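Local coordinates for anti-sigma-factor antagonist (STAS) domain protein (Moorella thermoacetica, PDB 3ZXN) that probably serves as an RsbS-type STAS-domain component of the bacterial stressosome, a modular signalling complex adapted here to control secondary messenger signalling, at residues A[13-18]-A[109-114]; A[36-41]-A[74-79]; A[44-49]-A[65-70]. The protein carries 1 engineered substitution. All coordinates share one frame; numbering follows the deposited sequence. Where two conformers were deposited one is given.

Contact 1 of 3, residues A[13-18]-A[109-114]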
loop_
_atom_site.group_PDB
_atom_site.type_symbol
_atom_site.label_atom_id
_atom_site.label_comp_id
_atom_site.label_asym_id
_atom_site.label_seq_id
_atom_site.Cartn_x
_atom_site.Cartn_y
_atom_site.Cartn_z
ATOM N N TYR A 13 0.556 -11.340 7.055
ATOM C CA TYR A 13 0.264 -10.198 6.185
ATOM C C TYR A 13 1.177 -9.025 6.521
ATOM O O TYR A 13 1.369 -8.690 7.694
ATOM C CB TYR A 13 -1.204 -9.771 6.312
ATOM C CG TYR A 13 -2.167 -10.769 5.720
ATOM C CD1 TYR A 13 -2.500 -10.715 4.377
ATOM C CD2 TYR A 13 -2.733 -11.774 6.501
ATOM C CE1 TYR A 13 -3.376 -11.626 3.820
ATOM C CE2 TYR A 13 -3.614 -12.700 5.950
ATOM C CZ TYR A 13 -3.928 -12.617 4.606
ATOM O OH TYR A 13 -4.797 -13.517 4.030
ATOM N N TRP A 14 1.756 -8.413 5.487
ATOM C CA TRP A 14 2.530 -7.203 5.658
ATOM C C TRP A 14 1.552 -6.076 5.886
ATOM O O TRP A 14 0.546 -5.986 5.183
ATOM C CB TRP A 14 3.334 -6.899 4.366
ATOM C CG TRP A 14 4.283 -8.007 3.973
ATOM C CD1 TRP A 14 4.128 -8.910 2.948
ATOM C CD2 TRP A 14 5.524 -8.326 4.602
ATOM N NE1 TRP A 14 5.208 -9.767 2.901
ATOM C CE2 TRP A 14 6.081 -9.427 3.902
ATOM C CE3 TRP A 14 6.230 -7.779 5.678
ATOM C CZ2 TRP A 14 7.303 -9.991 4.251
ATOM C CZ3 TRP A 14 7.447 -8.349 6.027
ATOM C CH2 TRP A 14 7.970 -9.442 5.313
ATOM N N VAL A 15 1.849 -5.223 6.867
ATOM C CA VAL A 15 1.022 -4.069 7.191
ATOM C C VAL A 15 1.887 -2.816 7.327
ATOM O O VAL A 15 2.888 -2.808 8.061
ATOM C CB VAL A 15 0.240 -4.263 8.536
ATOM C CG1 VAL A 15 -0.430 -2.970 8.923
ATOM C CG2 VAL A 15 -0.772 -5.402 8.429
ATOM N N VAL A 16 1.506 -1.765 6.607
ATOM C CA VAL A 16 2.259 -0.521 6.580
ATOM C C VAL A 16 1.305 0.666 6.666
ATOM O O VAL A 16 0.282 0.691 5.987
ATOM C CB VAL A 16 3.057 -0.371 5.242
ATOM C CG1 VAL A 16 3.697 1.011 5.144
ATOM C CG2 VAL A 16 4.105 -1.467 5.112
ATOM N N ALA A 17 1.638 1.652 7.492
ATOM C CA ALA A 17 0.909 2.915 7.464
ATOM C C ALA A 17 1.871 4.041 7.142
ATOM O O ALA A 17 2.866 4.239 7.834
ATOM C CB ALA A 17 0.187 3.180 8.791
ATOM N N ILE A 18 1.565 4.776 6.086
ATOM C CA ILE A 18 2.427 5.869 5.648
ATOM C C ILE A 18 1.993 7.173 6.302
ATOM O O ILE A 18 0.852 7.605 6.143
ATOM C CB ILE A 18 2.409 6.008 4.124
ATOM C CG1 ILE A 18 3.002 4.757 3.469
ATOM C CG2 ILE A 18 3.204 7.238 3.688
ATOM C CD1 ILE A 18 2.832 4.720 1.964
ATOM N N LYS A 109 -10.558 -3.386 7.697
ATOM C CA LYS A 109 -11.264 -3.721 6.464
ATOM C C LYS A 109 -10.280 -4.257 5.411
ATOM O O LYS A 109 -10.610 -5.151 4.631
ATOM C CB LYS A 109 -11.939 -2.462 5.908
ATOM C CG LYS A 109 -12.958 -1.845 6.867
ATOM C CD LYS A 109 -14.327 -2.287 6.526
ATOM C CE LYS A 109 -15.364 -1.456 7.291
ATOM N NZ LYS A 109 -16.713 -1.723 6.760
ATOM N N GLY A 110 -9.085 -3.686 5.401
ATOM C CA GLY A 110 -8.036 -4.106 4.475
ATOM C C GLY A 110 -7.628 -5.538 4.751
ATOM O O GLY A 110 -7.673 -6.391 3.866
ATOM N N LEU A 111 -7.246 -5.808 5.995
ATOM C CA LEU A 111 -6.937 -7.175 6.399
ATOM C C LEU A 111 -8.083 -8.155 6.118
ATOM O O LEU A 111 -7.856 -9.236 5.578
ATOM C CB LEU A 111 -6.543 -7.226 7.872
ATOM C CG LEU A 111 -5.162 -6.657 8.166
ATOM C CD1 LEU A 111 -5.000 -6.410 9.681
ATOM C CD2 LEU A 111 -4.077 -7.595 7.608
ATOM N N ASP A 112 -9.314 -7.777 6.462
ATOM C CA ASP A 112 -10.452 -8.672 6.225
ATOM C C ASP A 112 -10.649 -8.956 4.726
ATOM O O ASP A 112 -10.945 -10.083 4.323
ATOM C CB ASP A 112 -11.739 -8.120 6.856
ATOM C CG ASP A 112 -11.715 -8.193 8.389
ATOM O OD1 ASP A 112 -10.980 -9.036 8.941
ATOM O OD2 ASP A 112 -12.408 -7.397 9.042
ATOM N N LYS A 113 -10.468 -7.935 3.899
ATOM C CA LYS A 113 -10.665 -8.113 2.465
ATOM C C LYS A 113 -9.699 -9.160 1.913
ATOM O O LYS A 113 -10.084 -10.032 1.142
ATOM C CB LYS A 113 -10.495 -6.778 1.730
ATOM C CG LYS A 113 -10.778 -6.837 0.228
ATOM C CD LYS A 113 -10.660 -5.444 -0.396
ATOM C CE LYS A 113 -11.130 -5.409 -1.851
ATOM N NZ LYS A 113 -12.609 -5.583 -1.985
ATOM N N LEU A 114 -8.444 -9.076 2.325
ATOM C CA LEU A 114 -7.436 -10.003 1.840
ATOM C C LEU A 114 -7.739 -11.429 2.288
ATOM O O LEU A 114 -7.602 -12.367 1.513
ATOM C CB LEU A 114 -6.042 -9.564 2.290
ATOM C CG LEU A 114 -5.553 -8.351 1.491
ATOM C CD1 LEU A 114 -4.030 -8.184 1.536
ATOM C CD2 LEU A 114 -6.009 -8.498 0.050
#

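Contact 2 of 3, residues A[36-41]-A[74-79]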
loop_
_atom_site.group_PDB
_atom_site.type_symbol
_atom_site.label_atom_id
_atom_site.label_comp_id
_atom_site.label_asym_id
_atom_site.label_seq_id
_atom_site.Cartn_x
_atom_site.Cartn_y
_atom_site.Cartn_z
ATOM N N HIS A 36 12.264 -4.955 -0.624
ATOM C CA HIS A 36 13.208 -5.953 -0.148
ATOM C C HIS A 36 12.484 -6.969 0.738
ATOM O O HIS A 36 12.645 -8.180 0.578
ATOM C CB HIS A 36 14.371 -5.300 0.610
ATOM C CG HIS A 36 15.270 -6.283 1.289
ATOM N ND1 HIS A 36 16.242 -6.993 0.619
ATOM C CD2 HIS A 36 15.321 -6.698 2.578
ATOM C CE1 HIS A 36 16.865 -7.793 1.468
ATOM N NE2 HIS A 36 16.321 -7.636 2.662
ATOM N N ASN A 37 11.672 -6.473 1.667
ATOM C CA ASN A 37 10.950 -7.367 2.574
ATOM C C ASN A 37 10.002 -8.326 1.858
ATOM O O ASN A 37 10.027 -9.528 2.118
ATOM C CB ASN A 37 10.194 -6.576 3.657
ATOM C CG ASN A 37 11.130 -5.792 4.566
ATOM O OD1 ASN A 37 10.971 -4.586 4.749
ATOM N ND2 ASN A 37 12.121 -6.471 5.122
ATOM N N ILE A 38 9.171 -7.803 0.956
ATOM C CA ILE A 38 8.135 -8.647 0.358
ATOM C C ILE A 38 8.674 -9.638 -0.680
ATOM O O ILE A 38 7.961 -10.558 -1.094
ATOM C CB ILE A 38 6.943 -7.837 -0.206
ATOM C CG1 ILE A 38 7.335 -7.072 -1.468
ATOM C CG2 ILE A 38 6.379 -6.891 0.863
ATOM C CD1 ILE A 38 6.186 -6.289 -2.057
ATOM N N THR A 39 9.937 -9.466 -1.075
ATOM C CA THR A 39 10.588 -10.453 -1.937
ATOM C C THR A 39 11.539 -11.385 -1.181
ATOM O O THR A 39 12.257 -12.167 -1.793
ATOM C CB THR A 39 11.327 -9.797 -3.128
ATOM O OG1 THR A 39 12.323 -8.881 -2.651
ATOM C CG2 THR A 39 10.339 -9.044 -3.979
ATOM N N GLY A 40 11.550 -11.301 0.146
ATOM C CA GLY A 40 12.334 -12.233 0.948
ATOM C C GLY A 40 11.468 -13.366 1.483
ATOM O O GLY A 40 11.170 -14.342 0.788
ATOM N N VAL A 41 11.053 -13.245 2.735
ATOM C CA VAL A 41 10.140 -14.226 3.296
ATOM C C VAL A 41 8.778 -14.079 2.638
ATOM O O VAL A 41 8.299 -12.967 2.421
ATOM C CB VAL A 41 10.009 -14.083 4.819
ATOM C CG1 VAL A 41 8.992 -15.072 5.346
ATOM C CG2 VAL A 41 11.362 -14.314 5.473
ATOM N N LEU A 74 4.391 -10.381 -8.338
ATOM C CA LEU A 74 4.798 -11.298 -7.288
ATOM C C LEU A 74 3.666 -12.234 -6.848
ATOM O O LEU A 74 3.880 -13.139 -6.058
ATOM C CB LEU A 74 5.325 -10.514 -6.086
ATOM C CG LEU A 74 6.648 -9.780 -6.296
ATOM C CD1 LEU A 74 6.942 -8.826 -5.138
ATOM C CD2 LEU A 74 7.785 -10.786 -6.489
ATOM N N GLY A 75 2.468 -12.014 -7.367
ATOM C CA GLY A 75 1.311 -12.782 -6.953
ATOM C C GLY A 75 0.922 -12.458 -5.519
ATOM O O GLY A 75 0.313 -13.277 -4.828
ATOM N N LEU A 76 1.282 -11.260 -5.067
ATOM C CA LEU A 76 0.998 -10.849 -3.691
ATOM C C LEU A 76 -0.268 -9.996 -3.636
ATOM O O LEU A 76 -0.299 -8.889 -4.168
ATOM C CB LEU A 76 2.193 -10.076 -3.118
ATOM C CG LEU A 76 2.114 -9.606 -1.663
ATOM C CD1 LEU A 76 2.147 -10.788 -0.677
ATOM C CD2 LEU A 76 3.252 -8.637 -1.377
ATOM N N PRO A 77 -1.339 -10.521 -3.015
ATOM C CA PRO A 77 -2.529 -9.681 -2.847
ATOM C C PRO A 77 -2.202 -8.344 -2.176
ATOM O O PRO A 77 -1.462 -8.316 -1.202
ATOM C CB PRO A 77 -3.423 -10.536 -1.920
ATOM C CG PRO A 77 -3.069 -11.946 -2.286
ATOM C CD PRO A 77 -1.575 -11.911 -2.582
ATOM N N PHE A 78 -2.786 -7.258 -2.670
ATOM C CA PHE A 78 -2.434 -5.925 -2.206
ATOM C C PHE A 78 -3.693 -5.083 -2.051
ATOM O O PHE A 78 -4.497 -5.028 -2.967
ATOM C CB PHE A 78 -1.489 -5.264 -3.237
ATOM C CG PHE A 78 -1.227 -3.803 -2.991
ATOM C CD1 PHE A 78 -0.762 -3.357 -1.766
ATOM C CD2 PHE A 78 -1.403 -2.871 -4.002
ATOM C CE1 PHE A 78 -0.507 -2.000 -1.546
ATOM C CE2 PHE A 78 -1.134 -1.524 -3.785
ATOM C CZ PHE A 78 -0.692 -1.091 -2.557
ATOM N N VAL A 79 -3.862 -4.445 -0.891
ATOM C CA VAL A 79 -4.976 -3.526 -0.688
ATOM C C VAL A 79 -4.470 -2.178 -0.165
ATOM O O VAL A 79 -3.609 -2.117 0.710
ATOM C CB VAL A 79 -6.088 -4.139 0.232
ATOM C CG1 VAL A 79 -5.547 -4.441 1.607
ATOM C CG2 VAL A 79 -7.319 -3.225 0.308
#

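Contact 3 of 3, residues A[44-49]-A[65-70]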
loop_
_atom_site.group_PDB
_atom_site.type_symbol
_atom_site.label_atom_id
_atom_site.label_comp_id
_atom_site.label_asym_id
_atom_site.label_seq_id
_atom_site.Cartn_x
_atom_site.Cartn_y
_atom_site.Cartn_z
ATOM N N LYS A 44 1.287 -13.490 2.941
ATOM C CA LYS A 44 0.000 -13.787 2.322
ATOM C C LYS A 44 -0.566 -12.573 1.605
ATOM O O LYS A 44 -1.530 -12.680 0.845
ATOM C CB LYS A 44 -1.018 -14.276 3.368
ATOM C CG LYS A 44 -0.703 -15.647 3.958
ATOM C CD LYS A 44 -1.753 -16.034 5.026
ATOM C CE LYS A 44 -1.503 -17.434 5.564
ATOM N NZ LYS A 44 -2.607 -17.877 6.473
ATOM N N GLY A 45 0.016 -11.408 1.861
ATOM C CA GLY A 45 -0.530 -10.194 1.281
ATOM C C GLY A 45 0.039 -8.940 1.903
ATOM O O GLY A 45 0.825 -9.005 2.841
ATOM N N LEU A 46 -0.387 -7.797 1.378
ATOM C CA LEU A 46 0.169 -6.524 1.760
ATOM C C LEU A 46 -0.957 -5.498 1.894
ATOM O O LEU A 46 -1.787 -5.354 0.997
ATOM C CB LEU A 46 1.187 -6.064 0.689
ATOM C CG LEU A 46 1.678 -4.620 0.747
ATOM C CD1 LEU A 46 2.367 -4.365 2.058
ATOM C CD2 LEU A 46 2.636 -4.316 -0.423
ATOM N N VAL A 47 -0.975 -4.797 3.022
ATOM C CA VAL A 47 -1.924 -3.702 3.251
ATOM C C VAL A 47 -1.154 -2.421 3.498
ATOM O O VAL A 47 -0.275 -2.377 4.361
ATOM C CB VAL A 47 -2.815 -3.936 4.504
ATOM C CG1 VAL A 47 -3.902 -2.852 4.579
ATOM C CG2 VAL A 47 -3.418 -5.327 4.492
ATOM N N ILE A 48 -1.468 -1.375 2.738
ATOM C CA ILE A 48 -0.809 -0.096 2.958
ATOM C C ILE A 48 -1.853 0.986 3.190
ATOM O O ILE A 48 -2.730 1.178 2.359
ATOM C CB ILE A 48 0.054 0.338 1.758
ATOM C CG1 ILE A 48 1.189 -0.664 1.516
ATOM C CG2 ILE A 48 0.597 1.737 2.022
ATOM C CD1 ILE A 48 2.108 -0.264 0.290
ATOM N N ASP A 49 -1.744 1.693 4.312
ATOM C CA ASP A 49 -2.716 2.732 4.651
ATOM C C ASP A 49 -2.105 4.110 4.465
ATOM O O ASP A 49 -1.003 4.375 4.938
ATOM C CB ASP A 49 -3.226 2.583 6.093
ATOM C CG ASP A 49 -4.286 3.618 6.443
ATOM O OD1 ASP A 49 -3.917 4.764 6.778
ATOM O OD2 ASP A 49 -5.483 3.280 6.378
ATOM N N ILE A 65 2.193 3.302 -7.516
ATOM C CA ILE A 65 2.047 2.584 -8.780
ATOM C C ILE A 65 3.094 1.467 -8.909
ATOM O O ILE A 65 2.778 0.370 -9.379
ATOM C CB ILE A 65 2.089 3.531 -10.023
ATOM C CG1 ILE A 65 0.927 4.526 -9.991
ATOM C CG2 ILE A 65 2.042 2.726 -11.314
ATOM C CD1 ILE A 65 1.037 5.660 -11.025
ATOM N N GLU A 66 4.332 1.731 -8.494
ATOM C CA GLU A 66 5.380 0.720 -8.606
ATOM C C GLU A 66 5.133 -0.450 -7.650
ATOM O O GLU A 66 5.225 -1.611 -8.039
ATOM C CB GLU A 66 6.756 1.343 -8.384
ATOM C CG GLU A 66 7.154 2.309 -9.501
ATOM C CD GLU A 66 8.454 3.035 -9.220
ATOM O OE1 GLU A 66 9.270 2.523 -8.425
ATOM O OE2 GLU A 66 8.651 4.126 -9.787
ATOM N N ILE A 67 4.805 -0.144 -6.405
ATOM C CA ILE A 67 4.497 -1.210 -5.448
ATOM C C ILE A 67 3.345 -2.077 -5.964
ATOM O O ILE A 67 3.402 -3.305 -5.919
ATOM C CB ILE A 67 4.168 -0.629 -4.065
ATOM C CG1 ILE A 67 5.428 -0.010 -3.450
ATOM C CG2 ILE A 67 3.564 -1.716 -3.147
ATOM C CD1 ILE A 67 5.165 0.909 -2.241
ATOM N N SER A 68 2.298 -1.425 -6.458
ATOM C CA SER A 68 1.152 -2.127 -7.025
ATOM C C SER A 68 1.545 -3.063 -8.185
ATOM O O SER A 68 1.139 -4.232 -8.227
ATOM C CB SER A 68 0.109 -1.110 -7.498
ATOM O OG SER A 68 -0.995 -1.752 -8.107
ATOM N N ARG A 69 2.337 -2.556 -9.123
ATOM C CA ARG A 69 2.767 -3.385 -10.250
ATOM C C ARG A 69 3.594 -4.583 -9.813
ATOM O O ARG A 69 3.430 -5.685 -10.332
ATOM C CB ARG A 69 3.580 -2.563 -11.267
ATOM C CG ARG A 69 2.753 -1.806 -12.286
ATOM C CD ARG A 69 1.839 -2.734 -13.083
ATOM N NE ARG A 69 2.524 -3.457 -14.157
ATOM C CZ ARG A 69 2.580 -4.783 -14.255
ATOM N NH1 ARG A 69 2.001 -5.552 -13.333
ATOM N NH2 ARG A 69 3.216 -5.344 -15.277
ATOM N N LEU A 70 4.528 -4.349 -8.899
ATOM C CA LEU A 70 5.382 -5.425 -8.412
ATOM C C LEU A 70 4.571 -6.460 -7.631
ATOM O O LEU A 70 4.750 -7.670 -7.802
ATOM C CB LEU A 70 6.544 -4.866 -7.582
ATOM C CG LEU A 70 7.645 -4.229 -8.461
ATOM C CD1 LEU A 70 8.561 -3.342 -7.650
ATOM C CD2 LEU A 70 8.439 -5.316 -9.164
#

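Contact 1 of 3, residues A[13-18]-A[109-114]
Helix 107-118 packs on strand 13-17 through a buried, wholly apolar contact. Tyr13 and Val15 supply the strand side, Leu111 and Leu114 the helix side. In this STAS domain the helix lies on one face of a mixed beta sheet, while Trp14 and Val16, each next in sequence to one of these strand residues, meet helix 25-38 on the other. Helix and strand run nearly antiparallel, at 157°, and the axes of the two short segments come within 10.5 Å, a spacing bridged here by the two leucines, Val15 and the tyrosine ring. Leu111 and Leu114, three positions apart on the helix, both bear on the sheet, and leucine suits them because its branched end can touch two neighbours at once. Methyl CD2 of Leu111 does this: it sits 3.8 Å from CB of Tyr13 and also meets Val15 CG2, the side chains of Leu111 and Val15 crossing at about a right angle. Val15 has CG1 anti to the backbone N (chi1 172°), which sets CG2 beside that nitrogen, facing Leu111. The beta-branched valine suits the extended strand, and here it also touches Leu107, one turn before Leu111. Tyr13 is the longer reach. Its aromatic carbons slide past Leu114, the two side chains pointing in opposite directions, and the tyrosine side chain also touches Lys44 and Lys115. An alanine in place of Tyr13 would keep CB beside Leu111, but it would probably open a gap where the ring had been and leave Leu114 without its neighbour on the strand. Leu114 also touches Pro77, near the start of strand 78-81, and Leu111 touches Val47 in the adjoining strand. Leu114 comes up to the tyrosine ring obliquely: Leu114 CB lies 3.7 Å from Tyr13 CE1, and Leu114 CD1 lies 4.1 Å from Tyr13 CD1.

Contact 2 of 3, residues A[36-41]-A[74-79]
Thr39 OG1 is hydrogen-bonded to the main-chain oxygen of Leu35, one turn back in helix 25-38, and the same side chain turns its methyl to Leu74. One torsion serves both ends: OG1 lies between the backbone N and the carbonyl carbon (chi1 59°), which leaves CG2 anti to that carbon. Thr39 CG2 then rests 3.6 Å from CD1 of Leu74 and 4.0 Å from CD2 of Leu74, so it sits against both branches of the leucine fork. Threonine suits this place, the first residue to leave helical geometry, because it offers the helix a hydroxyl and its neighbour a methyl. Just beyond, Gly40 N donates to Asn37 O over 3.1 Å. Ile38, the buried member, sends its longer branch, CG1 and CD1, against both Leu74 and Leu76. Ile38 CD1 lies 3.8 Å from CD2 of Leu76 and 4.1 Å from CD1 of Leu74, the side chains of Ile38 and Leu74 crossing at about a right angle. The torsion behind this puts CG1 of Ile38 between its backbone N and carbonyl carbon (chi1 71°), from where it carries CD1 to the two leucines. Leu76 also touches Leu46 of the central strand, while Ile38 leans on Trp14, so this inner end continues into the core. The outer end, at Thr39 and Leu74, is exposed. Between the two leucines Gly75 adopts a positive phi of 69°, a conformation easy for a residue without a side chain. The arrangement brings together the ends of two helices on one face of a STAS sheet, with a Schellman motif at Gly75 turning the chain from helix 58-74 toward strand 78-81.

Contact 3 of 3, residues A[44-49]-A[65-70]
Ile67 presses on Leu46 and Ile48 chiefly with one methyl, CG2, which touches both, and this is the tight heart of an otherwise sparse contact that buries just 94 Å² in all. Ile67 CG2 stands 3.9 Å from CD2 of Leu46, the side chains of Leu46 and Ile67 crossing at about a right angle, and 4.0 Å from CD1 of Ile48. Ile48 and Ile67 reach toward each other tip to tip, Ile67 CD1 lying 4.1 Å from Ile48 CD1. In Ile67, CG2 is anti to the backbone N and CG1 lies beside that nitrogen (chi1 -68°), which lets both branches reach the strand. Leu34 of helix 25-38 touches all three residues and joins the apolar cluster, as does Phe78 against Leu46 and Ile48; branched aliphatic side chains fit here without any polar group to satisfy. The solvent side differs: Arg69 is exposed and forms a salt bridge with Glu72. Glu66, partly exposed, pairs with Lys31 of helix 25-38. Strand 45-49, helix 58-74 and strand 78-81 together make the beta-alpha-beta unit at the centre of the STAS fold, and this contact seats its helix on its first strand.

From the N terminus the chain enters contact 1 on strand 13-17, then runs through helix 25-38, whose end opens contact 2. Strand 45-49 follows and opens contact 3, which helix 58-74 closes after a short excursion. The end of that helix and the start of strand 78-81 close contact 2, and helix 107-118 finally closes contact 1. The three loops therefore nest without crossing, 3 within 2 within 1. The central strand ties them together: Asp49 N lies 2.8 Å from Val16 O, and Leu46 N 2.8 Å from Pro77 O, both probable hydrogen bonds. Contact 1 holds one face of the sheet, contacts 2 and 3 the other.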